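Local coordinates for protein transcriptional regulator, LacI family (PDB 2RGY) that probably regulates transcription as a LacI-family protein whose periplasmic-binding-protein-like part is likely to bind a small effector, perhaps a sugar, at residues G20-Y23 against G24-K28; A56-A59 against V60-L63; E246-Q249 against N250-W254. All coordinates share one frame; numbering follows the deposited sequence.

Contact 1 (G20-Y23 against G24-K28); sequences GSYY and GTILK
Ser21 O is gripped twice by one residue: Thr25 OG1 donates to it at 2.6 Å and Thr25 N at 2.9 Å, the hydroxyl and the amide arriving from opposite faces of the carbonyl plane. The amide sits well above that plane, 39° out of it, while the hydroxyl is tilted less. The hydroxyl can fold back because OG1 stands beside the backbone N of Thr25 (chi1 -58°). The first turn is closed by Gly24 N, which donates to Gly20 O at 3.1 Å; Gly20 is the N-cap residue. Leu27 N repeats the i to i+4 bond to Tyr23 O at 3.0 Å, whereas the bond from Ile26 N to Tyr22 O is weak. These residues open helix 21-36, the crossover of the beta-alpha-beta unit between parallel strands 10-14 and 40-44 in a Rossmann-like subdomain. On the side of the two tyrosines, Ile26 CD1 reaches Tyr22 CE2 at 3.8 Å and Tyr23 CD1 at 4.1 Å, oblique to both rings. The rings themselves meet edge to face, with Tyr22 CD2 3.7 Å above the centre of the Tyr23 ring. They leave the helix in different directions, Tyr22 CG anti to its own backbone N and Tyr23 CG beside its own, which brings the edge of Tyr22 onto the face of Tyr23. Tyr22 also touches Asn97, Asp227 and Thr244, the last at the start of helix 244-260, while Ser21 and Thr25 pack on Phe19 of the second subunit.

Contact 2 (A56-A59 against V60-L63); sequences ALEA and VRFL
The Arg61 guanidinium lies with one face over Leu57 CB, which stands 3.6 Å above its plane and off toward the rim; at the edge, near the plane, Glu58 CG comes to 3.7 Å from Arg61 NH2. With Arg61 CG beside its own backbone N (chi1 -75°), the chain heads back along the helix, CG passing 3.2 Å from Leu57 O, and the bend at chi3 (-66°) turns the guanidinium in over Leu57 CB. The Glu58 carboxylate is not paired with it: OE2 stays 5.0 Å from Arg61 NH2 and makes a weak hydrogen bond to Ser50 OG instead, while Arg61 NH2 has a long, weak ion pair to Glu54 OE1. Helix 52-65 flanks the parallel sheet of the N-terminal Rossmann-like subdomain, and Ala56, Ala59, Val60 and Leu63 lay their side chains on Phe14 of strand 10-14. Its backbone is held by i to i+4 bonds, from Val60 N to Ala56 O at 2.9 Å through Leu63 N to Ala59 O at 3.1 Å, the latter more bent. The Phe62 ring leads off to stack with His40 of the second subunit, whose NE2 also hydrogen-bonds Phe62 O.

Contact 3 (E246-Q249 against N250-W254); sequences ELTQ and NAVRW
Stacking joins Gln249 and Arg253, whose chains run side by side in the same direction with amide and guanidinium planes 25° apart. Gln249 NE2 lies over one face of the guanidinium, toward its rim, 3.1 Å from Arg253 NH2; both are donors, so no hydrogen bond links them. Instead both chains serve Glu33 of helix 21-36: Arg253 NE forms a salt bridge to its OE1, and Gln249 NE2 a hydrogen bond to its OE2. The shared carboxylate probably keeps the two flat groups together despite their facing N-H groups, and Arg253 also makes a cation-pi contact with Trp264. Among the hydrogen bonds, Glu246 O takes two from Asn250, from the backbone N at 3.0 Å and from ND2 at 2.8 Å, the two donors coming from opposite faces of the carbonyl plane. With Asn250 CG beside its own backbone N (chi1 -78°), the amide folds back along the helix and sets Glu246 O near the amide plane, while OD1 accepts from Phe267 N. The i to i+4 backbone series goes on with Ala251 N to Leu247 O at 2.7 Å and Val252 N to Thr248 O at 2.8 Å. Apolar contact is made by Thr248 CG2, which lies beside Val252 CG2 at 4.1 Å, on the side facing helix 21-36, while Thr248 OG1 bonds to Thr244 O. Ala251 packs on Val94 and Leu96. Helix 244-260 thus covers the N-terminal parallel sheet although it follows strand 238-241 of the other sheet, the interleaved two-lobe topology of periplasmic-binding-protein-like folds.

Contacts 1 and 3 sit on neighbouring helices, 21-36 and 244-260, and touch directly: Ile26 O lies 3.8 Å from Thr248 CG2, and the centres of the two contacts are about 13 Å apart. Contact 2, on helix 52-65, stands apart, its centre about 19 Å from that of contact 1 and 21 Å from that of contact 3, with nearest atoms about 10 Å and 12 Å away. All three helices pack around the same parallel sheet. Contacts 1 and 2 both reach the second subunit, whereas contact 3 does not. Contact 1, whose Ser21 and Tyr22 touch Asp227, lies at the side facing the other lobe, probably beside the interlobe cleft that holds the effector in LacI relatives.

Contact 1 (G20-Y23 against G24-K28)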
loop_
_atom_site.group_PDB
_atom_site.type_symbol
_atom_site.label_atom_id
_atom_site.label_comp_id
_atom_site.label_asym_id
_atom_site.label_seq_id
_atom_site.Cartn_x
_atom_site.Cartn_y
_atom_site.Cartn_z
ATOM N N GLY A 20 -2.539 0.487 -2.108
ATOM C CA GLY A 20 -3.140 -0.827 -2.237
ATOM C C GLY A 20 -2.025 -1.770 -2.641
ATOM O O GLY A 20 -1.255 -1.439 -3.541
ATOM N N SER A 21 -1.905 -2.922 -1.987
ATOM C CA SER A 21 -0.841 -3.859 -2.338
ATOM C C SER A 21 -0.996 -4.411 -3.760
ATOM O O SER A 21 -0.061 -4.968 -4.334
ATOM C CB SER A 21 -0.787 -5.004 -1.323
ATOM O OG SER A 21 -2.024 -5.692 -1.252
ATOM N N TYR A 22 -2.188 -4.249 -4.325
ATOM C CA TYR A 22 -2.467 -4.706 -5.684
ATOM C C TYR A 22 -1.615 -3.869 -6.643
ATOM O O TYR A 22 -0.905 -4.402 -7.492
ATOM C CB TYR A 22 -3.954 -4.522 -6.007
ATOM C CG TYR A 22 -4.319 -4.874 -7.426
ATOM C CD1 TYR A 22 -4.398 -6.207 -7.844
ATOM C CD2 TYR A 22 -4.574 -3.872 -8.357
ATOM C CE1 TYR A 22 -4.729 -6.526 -9.168
ATOM C CE2 TYR A 22 -4.904 -4.176 -9.670
ATOM C CZ TYR A 22 -4.979 -5.504 -10.072
ATOM O OH TYR A 22 -5.293 -5.780 -11.384
ATOM N N TYR A 23 -1.678 -2.549 -6.499
ATOM C CA TYR A 23 -0.890 -1.690 -7.366
ATOM C C TYR A 23 0.584 -1.771 -6.997
ATOM O O TYR A 23 1.443 -1.618 -7.858
ATOM C CB TYR A 23 -1.405 -0.256 -7.306
ATOM C CG TYR A 23 -2.786 -0.148 -7.912
ATOM C CD1 TYR A 23 -2.985 -0.380 -9.270
ATOM C CD2 TYR A 23 -3.898 0.102 -7.116
ATOM C CE1 TYR A 23 -4.264 -0.373 -9.825
ATOM C CE2 TYR A 23 -5.184 0.113 -7.656
ATOM C CZ TYR A 23 -5.357 -0.127 -9.015
ATOM O OH TYR A 23 -6.626 -0.134 -9.560
ATOM N N GLY A 24 0.875 -2.021 -5.724
ATOM C CA GLY A 24 2.259 -2.151 -5.310
ATOM C C GLY A 24 2.892 -3.344 -6.008
ATOM O O GLY A 24 4.062 -3.310 -6.393
ATOM N N THR A 25 2.112 -4.407 -6.173
ATOM C CA THR A 25 2.589 -5.622 -6.835
ATOM C C THR A 25 2.956 -5.341 -8.288
ATOM O O THR A 25 3.970 -5.814 -8.796
ATOM C CB THR A 25 1.501 -6.715 -6.812
ATOM O OG1 THR A 25 1.149 -6.992 -5.450
ATOM C CG2 THR A 25 2.004 -7.992 -7.481
ATOM N N ILE A 26 2.109 -4.564 -8.951
ATOM C CA ILE A 26 2.323 -4.209 -10.344
ATOM C C ILE A 26 3.578 -3.358 -10.469
ATOM O O ILE A 26 4.382 -3.572 -11.373
ATOM C CB ILE A 26 1.106 -3.445 -10.884
ATOM C CG1 ILE A 26 -0.118 -4.358 -10.840
ATOM C CG2 ILE A 26 1.354 -2.966 -12.300
ATOM C CD1 ILE A 26 -1.407 -3.651 -11.151
ATOM N N LEU A 27 3.747 -2.410 -9.552
ATOM C CA LEU A 27 4.919 -1.541 -9.564
ATOM C C LEU A 27 6.178 -2.364 -9.318
ATOM O O LEU A 27 7.185 -2.208 -10.014
ATOM C CB LEU A 27 4.813 -0.469 -8.472
ATOM C CG LEU A 27 3.574 0.431 -8.469
ATOM C CD1 LEU A 27 3.613 1.323 -7.251
ATOM C CD2 LEU A 27 3.524 1.259 -9.745
ATOM N N LYS A 28 6.124 -3.240 -8.320
ATOM C CA LYS A 28 7.280 -4.058 -7.986
ATOM C C LYS A 28 7.724 -4.940 -9.149
ATOM O O LYS A 28 8.896 -4.928 -9.512
ATOM C CB LYS A 28 6.984 -4.921 -6.755
ATOM C CG LYS A 28 8.130 -5.842 -6.325
ATOM C CD LYS A 28 7.715 -6.678 -5.102
ATOM C CE LYS A 28 8.737 -7.771 -4.765
ATOM N NZ LYS A 28 8.252 -8.687 -3.665
#

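Contact 2 (A56-A59 against V60-L63)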
loop_
_atom_site.group_PDB
_atom_site.type_symbol
_atom_site.label_atom_id
_atom_site.label_comp_id
_atom_site.label_asym_id
_atom_site.label_seq_id
_atom_site.Cartn_x
_atom_site.Cartn_y
_atom_site.Cartn_z
ATOM N N ALA A 56 -6.315 9.827 -16.450
ATOM C CA ALA A 56 -5.542 8.712 -16.994
ATOM C C ALA A 56 -5.090 9.044 -18.421
ATOM O O ALA A 56 -3.979 8.712 -18.827
ATOM C CB ALA A 56 -6.386 7.429 -16.991
ATOM N N LEU A 57 -5.965 9.695 -19.181
ATOM C CA LEU A 57 -5.629 10.071 -20.549
ATOM C C LEU A 57 -4.439 11.020 -20.538
ATOM O O LEU A 57 -3.488 10.841 -21.296
ATOM C CB LEU A 57 -6.818 10.754 -21.241
ATOM C CG LEU A 57 -7.886 9.928 -21.972
ATOM C CD1 LEU A 57 -7.197 8.927 -22.883
ATOM C CD2 LEU A 57 -8.800 9.219 -20.987
ATOM N N GLU A 58 -4.495 12.021 -19.668
ATOM C CA GLU A 58 -3.428 13.006 -19.562
ATOM C C GLU A 58 -2.115 12.367 -19.091
ATOM O O GLU A 58 -1.043 12.667 -19.617
ATOM C CB GLU A 58 -3.840 14.123 -18.595
ATOM C CG GLU A 58 -5.184 14.758 -18.924
ATOM C CD GLU A 58 -5.605 15.832 -17.926
ATOM O OE1 GLU A 58 -5.390 15.651 -16.701
ATOM O OE2 GLU A 58 -6.171 16.862 -18.364
ATOM N N ALA A 59 -2.202 11.488 -18.102
ATOM C CA ALA A 59 -1.011 10.834 -17.574
ATOM C C ALA A 59 -0.337 9.957 -18.624
ATOM O O ALA A 59 0.881 10.010 -18.793
ATOM C CB ALA A 59 -1.370 10.014 -16.358
ATOM N N VAL A 60 -1.119 9.146 -19.331
ATOM C CA VAL A 60 -0.540 8.288 -20.361
ATOM C C VAL A 60 0.054 9.131 -21.492
ATOM O O VAL A 60 1.126 8.814 -22.005
ATOM C CB VAL A 60 -1.578 7.301 -20.935
ATOM C CG1 VAL A 60 -0.936 6.445 -22.014
ATOM C CG2 VAL A 60 -2.119 6.413 -19.818
ATOM N N ARG A 61 -0.627 10.207 -21.881
ATOM C CA ARG A 61 -0.089 11.072 -22.932
ATOM C C ARG A 61 1.218 11.728 -22.476
ATOM O O ARG A 61 2.097 12.007 -23.285
ATOM C CB ARG A 61 -1.123 12.137 -23.333
ATOM C CG ARG A 61 -2.265 11.573 -24.183
ATOM C CD ARG A 61 -3.246 12.649 -24.676
ATOM N NE ARG A 61 -3.996 13.269 -23.584
ATOM C CZ ARG A 61 -5.320 13.443 -23.571
ATOM N NH1 ARG A 61 -6.074 13.044 -24.594
ATOM N NH2 ARG A 61 -5.894 14.026 -22.530
ATOM N N PHE A 62 1.338 11.953 -21.172
ATOM C CA PHE A 62 2.528 12.550 -20.568
ATOM C C PHE A 62 3.705 11.567 -20.645
ATOM O O PHE A 62 4.855 11.970 -20.791
ATOM C CB PHE A 62 2.232 12.893 -19.105
ATOM C CG PHE A 62 3.357 13.592 -18.393
ATOM C CD1 PHE A 62 3.880 14.782 -18.896
ATOM C CD2 PHE A 62 3.865 13.084 -17.187
ATOM C CE1 PHE A 62 4.897 15.473 -18.214
ATOM C CE2 PHE A 62 4.881 13.763 -16.488
ATOM C CZ PHE A 62 5.402 14.966 -17.007
ATOM N N LEU A 63 3.408 10.275 -20.534
ATOM C CA LEU A 63 4.435 9.243 -20.615
ATOM C C LEU A 63 4.877 9.110 -22.069
ATOM O O LEU A 63 6.069 9.017 -22.371
ATOM C CB LEU A 63 3.887 7.896 -20.126
ATOM C CG LEU A 63 3.592 7.738 -18.628
ATOM C CD1 LEU A 63 2.921 6.391 -18.380
ATOM C CD2 LEU A 63 4.885 7.850 -17.826
#

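Contact 3 (E246-Q249 against N250-W254)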
loop_
_atom_site.group_PDB
_atom_site.type_symbol
_atom_site.label_atom_id
_atom_site.label_comp_id
_atom_site.label_asym_id
_atom_site.label_seq_id
_atom_site.Cartn_x
_atom_site.Cartn_y
_atom_site.Cartn_z
ATOM N N GLU A 246 2.144 -12.743 -11.595
ATOM C CA GLU A 246 2.456 -13.523 -12.794
ATOM C C GLU A 246 2.034 -12.841 -14.091
ATOM O O GLU A 246 2.798 -12.806 -15.050
ATOM C CB GLU A 246 1.802 -14.911 -12.728
ATOM C CG GLU A 246 2.300 -15.802 -11.599
ATOM C CD GLU A 246 1.380 -15.762 -10.387
ATOM O OE1 GLU A 246 1.214 -14.675 -9.793
ATOM O OE2 GLU A 246 0.810 -16.821 -10.037
ATOM N N LEU A 247 0.818 -12.309 -14.126
ATOM C CA LEU A 247 0.343 -11.644 -15.332
ATOM C C LEU A 247 1.163 -10.389 -15.610
ATOM O O LEU A 247 1.479 -10.092 -16.764
ATOM C CB LEU A 247 -1.148 -11.306 -15.209
ATOM C CG LEU A 247 -2.087 -12.515 -15.377
ATOM C CD1 LEU A 247 -3.521 -12.128 -15.041
ATOM C CD2 LEU A 247 -1.997 -13.043 -16.810
ATOM N N THR A 248 1.532 -9.669 -14.558
ATOM C CA THR A 248 2.328 -8.461 -14.720
ATOM C C THR A 248 3.715 -8.842 -15.247
ATOM O O THR A 248 4.226 -8.240 -16.186
ATOM C CB THR A 248 2.499 -7.694 -13.385
ATOM O OG1 THR A 248 1.219 -7.300 -12.878
ATOM C CG2 THR A 248 3.344 -6.457 -13.600
ATOM N N GLN A 249 4.323 -9.844 -14.634
ATOM C CA GLN A 249 5.635 -10.289 -15.055
ATOM C C GLN A 249 5.620 -10.625 -16.548
ATOM O O GLN A 249 6.501 -10.208 -17.299
ATOM C CB GLN A 249 6.048 -11.512 -14.229
ATOM C CG GLN A 249 7.338 -12.157 -14.674
ATOM C CD GLN A 249 7.720 -13.321 -13.794
ATOM O OE1 GLN A 249 6.964 -14.288 -13.649
ATOM N NE2 GLN A 249 8.894 -13.238 -13.195
ATOM N N ASN A 250 4.604 -11.362 -16.976
ATOM C CA ASN A 250 4.488 -11.744 -18.372
ATOM C C ASN A 250 4.094 -10.582 -19.293
ATOM O O ASN A 250 4.556 -10.502 -20.436
ATOM C CB ASN A 250 3.507 -12.915 -18.494
ATOM C CG ASN A 250 4.139 -14.239 -18.084
ATOM O OD1 ASN A 250 4.841 -14.870 -18.878
ATOM N ND2 ASN A 250 3.917 -14.651 -16.838
ATOM N N ALA A 251 3.257 -9.676 -18.801
ATOM C CA ALA A 251 2.852 -8.527 -19.596
ATOM C C ALA A 251 4.082 -7.657 -19.849
ATOM O O ALA A 251 4.308 -7.196 -20.961
ATOM C CB ALA A 251 1.785 -7.718 -18.852
ATOM N N VAL A 252 4.889 -7.452 -18.814
ATOM C CA VAL A 252 6.085 -6.635 -18.943
ATOM C C VAL A 252 7.164 -7.328 -19.777
ATOM O O VAL A 252 7.879 -6.672 -20.525
ATOM C CB VAL A 252 6.638 -6.246 -17.560
ATOM C CG1 VAL A 252 7.925 -5.462 -17.715
ATOM C CG2 VAL A 252 5.608 -5.396 -16.819
ATOM N N ARG A 253 7.284 -8.648 -19.654
ATOM C CA ARG A 253 8.269 -9.385 -20.446
ATOM C C ARG A 253 7.908 -9.309 -21.929
ATOM O O ARG A 253 8.780 -9.124 -22.780
ATOM C CB ARG A 253 8.339 -10.842 -19.994
ATOM C CG ARG A 253 9.096 -11.013 -18.689
ATOM C CD ARG A 253 9.150 -12.463 -18.247
ATOM N NE ARG A 253 10.017 -12.620 -17.084
ATOM C CZ ARG A 253 10.196 -13.760 -16.428
ATOM N NH1 ARG A 253 9.560 -14.857 -16.815
ATOM N NH2 ARG A 253 11.019 -13.802 -15.393
ATOM N N TRP A 254 6.620 -9.442 -22.231
ATOM C CA TRP A 254 6.137 -9.368 -23.603
ATOM C C TRP A 254 6.541 -8.020 -24.191
ATOM O O TRP A 254 7.039 -7.947 -25.314
ATOM C CB TRP A 254 4.615 -9.497 -23.641
ATOM C CG TRP A 254 4.042 -9.440 -25.025
ATOM C CD1 TRP A 254 4.010 -10.457 -25.937
ATOM C CD2 TRP A 254 3.433 -8.307 -25.662
ATOM N NE1 TRP A 254 3.417 -10.025 -27.105
ATOM C CE2 TRP A 254 3.057 -8.707 -26.962
ATOM C CE3 TRP A 254 3.171 -6.986 -25.262
ATOM C CZ2 TRP A 254 2.429 -7.833 -27.871
ATOM C CZ3 TRP A 254 2.544 -6.114 -26.166
ATOM C CH2 TRP A 254 2.184 -6.546 -27.452
#